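Local coordinates for protein beta-galactosidase (Trichoderma reesei, PDB 3OG2) that probably hydrolyses terminal non-reducing beta-D-galactose residues from beta-D-galactosides, as a glycoside hydrolase of family 35, at residues 875-883 and 960-971. Sequence-based numbering, arbitrary orientation.
Sequences PLDGIAHAG and LWALESRGAKVP
Gly-883 and Ala-962 form an antiparallel hydrogen-bonded pair where strands 883-894 and 953-962 meet in an antiparallel sheet of the more C-terminal of the two second all-beta domain regions, and a second, separate bridge joins Ile-879 to Ala-968 in the loops beyond. Between the two, segment 960-971 makes a type I turn from Glu-964 to Gly-967.

In the sheet, Gly-883 N reaches Ala-962 O at 3.2 Å, while Ala-962 N returns a bond to Gly-883 O. At the outer bridge Ile-879 N donates to Ala-968 O at 2.9 Å, nearly straight at the hydrogen (170°); the reciprocal bond from Ala-968 N to Ile-879 O is more bent, at 143°. Further along, Val-970 N donates to Pro-875 O at 3.0 Å. The backbones pass closely at two glycines, through CA-H...O contacts of Gly-878 CA with Ala-968 O (3.3 Å) and of Gly-967 CA with Ile-879 O.

With CG1 between the backbone N and the carbonyl carbon (chi1 58°) and the chain then extended, Ile-879 sets CD1 against Ala-962 CB at 3.8 Å. Leu-960 brings CD2 up to Gly-878 CA, and Tyr-887 of strand 883-894 touches both Ile-879 and Leu-960. Pro-875 CB meets Val-970 CG2 beside the Val-970 N to Pro-875 O bond. Lys-969 runs its CB, CD and CE alongside the Leu-876 and Asp-877 carbonyl oxygens, CD 3.4 Å from Leu-876 O; the bend at chi3 brings CE to Asp-877 O.

On the turn, Arg-966 makes a salt bridge to Glu-964, NE and NH2 both donating, with bent geometry, to the one oxygen OE1 at 2.6 Å.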
loop_
_atom_site.group_PDB
_atom_site.type_symbol
_atom_site.label_atom_id
_atom_site.label_comp_id
_atom_site.label_asym_id
_atom_site.label_seq_id
_atom_site.Cartn_x
_atom_site.Cartn_y
_atom_site.Cartn_z
ATOM N N PRO A 875 -14.645 1.653 29.202
ATOM C CA PRO A 875 -13.371 2.360 28.933
ATOM C C PRO A 875 -13.572 3.875 28.978
ATOM O O PRO A 875 -12.595 4.613 29.187
ATOM C CB PRO A 875 -12.991 1.906 27.528
ATOM C CG PRO A 875 -14.315 1.503 26.911
ATOM C CD PRO A 875 -15.109 0.885 28.049
ATOM N N LEU A 876 -14.808 4.352 28.812
ATOM C CA LEU A 876 -15.064 5.783 28.904
ATOM C C LEU A 876 -14.900 6.304 30.328
ATOM O O LEU A 876 -14.688 7.529 30.506
ATOM C CB LEU A 876 -16.484 6.117 28.447
ATOM C CG LEU A 876 -16.765 6.074 26.933
ATOM C CD1 LEU A 876 -15.839 6.983 26.147
ATOM C CD2 LEU A 876 -16.693 4.685 26.343
ATOM N N ASP A 877 -14.979 5.418 31.303
ATOM C CA ASP A 877 -14.752 5.820 32.699
ATOM C C ASP A 877 -13.318 5.494 33.122
ATOM O O ASP A 877 -12.743 6.165 33.967
ATOM C CB ASP A 877 -15.756 5.181 33.653
ATOM C CG ASP A 877 -17.149 5.741 33.397
ATOM O OD1 ASP A 877 -17.295 6.975 33.290
ATOM O OD2 ASP A 877 -18.083 4.934 33.294
ATOM N N GLY A 878 -12.730 4.447 32.572
ATOM C CA GLY A 878 -11.333 4.117 32.786
ATOM C C GLY A 878 -11.010 3.766 34.237
ATOM O O GLY A 878 -11.776 3.186 34.947
ATOM N N ILE A 879 -9.799 4.135 34.627
ATOM C CA ILE A 879 -9.188 3.692 35.881
ATOM C C ILE A 879 -8.518 4.888 36.541
ATOM O O ILE A 879 -8.095 5.840 35.897
ATOM C CB ILE A 879 -8.190 2.531 35.678
ATOM C CG1 ILE A 879 -7.032 2.824 34.706
ATOM C CG2 ILE A 879 -8.959 1.287 35.229
ATOM C CD1 ILE A 879 -5.994 1.706 34.571
ATOM N N ALA A 880 -8.476 4.808 37.871
ATOM C CA ALA A 880 -8.036 5.965 38.643
ATOM C C ALA A 880 -6.625 5.842 39.177
ATOM O O ALA A 880 -6.204 6.600 40.069
ATOM C CB ALA A 880 -8.969 6.209 39.854
ATOM N N HIS A 881 -5.851 4.896 38.679
ATOM C CA HIS A 881 -4.476 4.680 39.082
ATOM C C HIS A 881 -3.695 4.210 37.865
ATOM O O HIS A 881 -4.309 3.723 36.883
ATOM C CB HIS A 881 -4.404 3.592 40.165
ATOM C CG HIS A 881 -5.071 4.054 41.434
ATOM N ND1 HIS A 881 -6.249 3.489 41.879
ATOM C CD2 HIS A 881 -4.772 5.007 42.344
ATOM C CE1 HIS A 881 -6.644 4.061 43.010
ATOM N NE2 HIS A 881 -5.758 4.994 43.314
ATOM N N ALA A 882 -2.380 4.264 37.950
ATOM C CA ALA A 882 -1.588 3.641 36.888
ATOM C C ALA A 882 -1.924 2.162 36.820
ATOM O O ALA A 882 -2.136 1.473 37.808
ATOM C CB ALA A 882 -0.089 3.835 37.117
ATOM N N GLY A 883 -1.924 1.589 35.604
ATOM C CA GLY A 883 -2.245 0.163 35.529
ATOM C C GLY A 883 -2.808 -0.115 34.153
ATOM O O GLY A 883 -2.712 0.684 33.217
ATOM N N LEU A 960 -6.553 -0.576 27.985
ATOM C CA LEU A 960 -6.258 0.781 28.456
ATOM C C LEU A 960 -5.094 0.686 29.425
ATOM O O LEU A 960 -5.253 0.092 30.499
ATOM C CB LEU A 960 -7.518 1.357 29.136
ATOM C CG LEU A 960 -7.326 2.695 29.849
ATOM C CD1 LEU A 960 -6.968 3.742 28.815
ATOM C CD2 LEU A 960 -8.577 3.047 30.635
ATOM N N TRP A 961 -3.974 1.289 29.063
ATOM C CA TRP A 961 -2.777 1.332 29.881
ATOM C C TRP A 961 -2.626 2.796 30.303
ATOM O O TRP A 961 -2.224 3.632 29.474
ATOM C CB TRP A 961 -1.584 0.771 29.096
ATOM C CG TRP A 961 -0.229 0.890 29.729
ATOM C CD1 TRP A 961 0.189 1.347 30.959
ATOM C CD2 TRP A 961 1.014 0.501 29.096
ATOM N NE1 TRP A 961 1.555 1.268 31.109
ATOM C CE2 TRP A 961 2.079 0.749 29.962
ATOM C CE3 TRP A 961 1.257 -0.045 27.825
ATOM C CZ2 TRP A 961 3.420 0.479 29.630
ATOM C CZ3 TRP A 961 2.566 -0.318 27.476
ATOM C CH2 TRP A 961 3.630 -0.056 28.374
ATOM N N ALA A 962 -2.922 3.031 31.581
ATOM C CA ALA A 962 -2.780 4.381 32.156
ATOM C C ALA A 962 -1.329 4.520 32.634
ATOM O O ALA A 962 -0.866 3.692 33.452
ATOM C CB ALA A 962 -3.712 4.534 33.317
ATOM N N LEU A 963 -0.591 5.498 32.150
ATOM C CA LEU A 963 0.826 5.598 32.396
ATOM C C LEU A 963 1.165 6.375 33.659
ATOM O O LEU A 963 2.295 6.260 34.108
ATOM C CB LEU A 963 1.479 6.341 31.196
ATOM C CG LEU A 963 1.471 5.505 29.913
ATOM C CD1 LEU A 963 1.608 6.422 28.700
ATOM C CD2 LEU A 963 2.602 4.490 29.971
ATOM N N GLU A 964 0.245 7.202 34.171
ATOM C CA GLU A 964 0.527 8.035 35.292
ATOM C C GLU A 964 -0.379 7.651 36.453
ATOM O O GLU A 964 -1.392 6.971 36.325
ATOM C CB GLU A 964 0.362 9.511 34.898
ATOM C CG GLU A 964 1.494 9.896 33.928
ATOM C CD GLU A 964 1.519 11.348 33.536
ATOM O OE1 GLU A 964 0.561 12.108 33.820
ATOM O OE2 GLU A 964 2.540 11.739 32.901
ATOM N N SER A 965 0.031 8.133 37.619
ATOM C CA SER A 965 -0.585 7.596 38.844
ATOM C C SER A 965 -2.026 8.031 39.035
ATOM O O SER A 965 -2.712 7.392 39.848
ATOM C CB SER A 965 0.279 8.048 40.035
ATOM O OG SER A 965 0.212 9.474 40.129
ATOM N N ARG A 966 -2.424 9.063 38.305
ATOM C CA ARG A 966 -3.766 9.610 38.266
ATOM C C ARG A 966 -4.749 8.738 37.495
ATOM O O ARG A 966 -5.955 8.935 37.466
ATOM C CB ARG A 966 -3.732 10.985 37.558
ATOM C CG ARG A 966 -2.966 10.972 36.213
ATOM C CD ARG A 966 -2.910 12.357 35.601
ATOM N NE ARG A 966 -1.772 12.771 34.790
ATOM C CZ ARG A 966 -1.851 13.749 33.875
ATOM N NH1 ARG A 966 -3.034 14.358 33.706
ATOM N NH2 ARG A 966 -0.835 14.163 33.114
ATOM N N GLY A 967 -4.194 7.756 36.772
ATOM C CA GLY A 967 -4.998 6.925 35.901
ATOM C C GLY A 967 -5.309 7.547 34.551
ATOM O O GLY A 967 -4.601 8.482 34.113
ATOM N N ALA A 968 -6.344 6.990 33.879
ATOM C CA ALA A 968 -6.678 7.461 32.525
ATOM C C ALA A 968 -8.044 6.930 32.150
ATOM O O ALA A 968 -8.562 5.975 32.721
ATOM C CB ALA A 968 -5.608 7.039 31.508
ATOM N N LYS A 969 -8.592 7.568 31.103
ATOM C CA LYS A 969 -9.837 7.067 30.508
ATOM C C LYS A 969 -9.843 7.462 29.042
ATOM O O LYS A 969 -9.130 8.370 28.625
ATOM C CB LYS A 969 -11.048 7.647 31.247
ATOM C CG LYS A 969 -11.225 9.140 31.049
ATOM C CD LYS A 969 -12.385 9.639 31.901
ATOM C CE LYS A 969 -12.112 9.494 33.375
ATOM N NZ LYS A 969 -11.059 10.428 33.890
ATOM N N VAL A 970 -10.659 6.776 28.287
ATOM C CA VAL A 970 -10.902 7.128 26.898
ATOM C C VAL A 970 -11.922 8.261 26.878
ATOM O O VAL A 970 -13.046 8.057 27.346
ATOM C CB VAL A 970 -11.401 5.928 26.087
ATOM C CG1 VAL A 970 -11.660 6.361 24.628
ATOM C CG2 VAL A 970 -10.403 4.791 26.128
ATOM N N PRO A 971 -11.586 9.450 26.412
ATOM C CA PRO A 971 -12.563 10.576 26.492
ATOM C C PRO A 971 -13.784 10.356 25.616
ATOM O O PRO A 971 -14.888 10.844 25.926
ATOM C CB PRO A 971 -11.749 11.778 26.016
ATOM C CG PRO A 971 -10.323 11.359 26.174
ATOM C CD PRO A 971 -10.309 9.873 25.822
HETATM O O HOH W 1 -14.975 9.631 28.890
HETATM O O HOH W 2 -0.950 4.613 40.509
#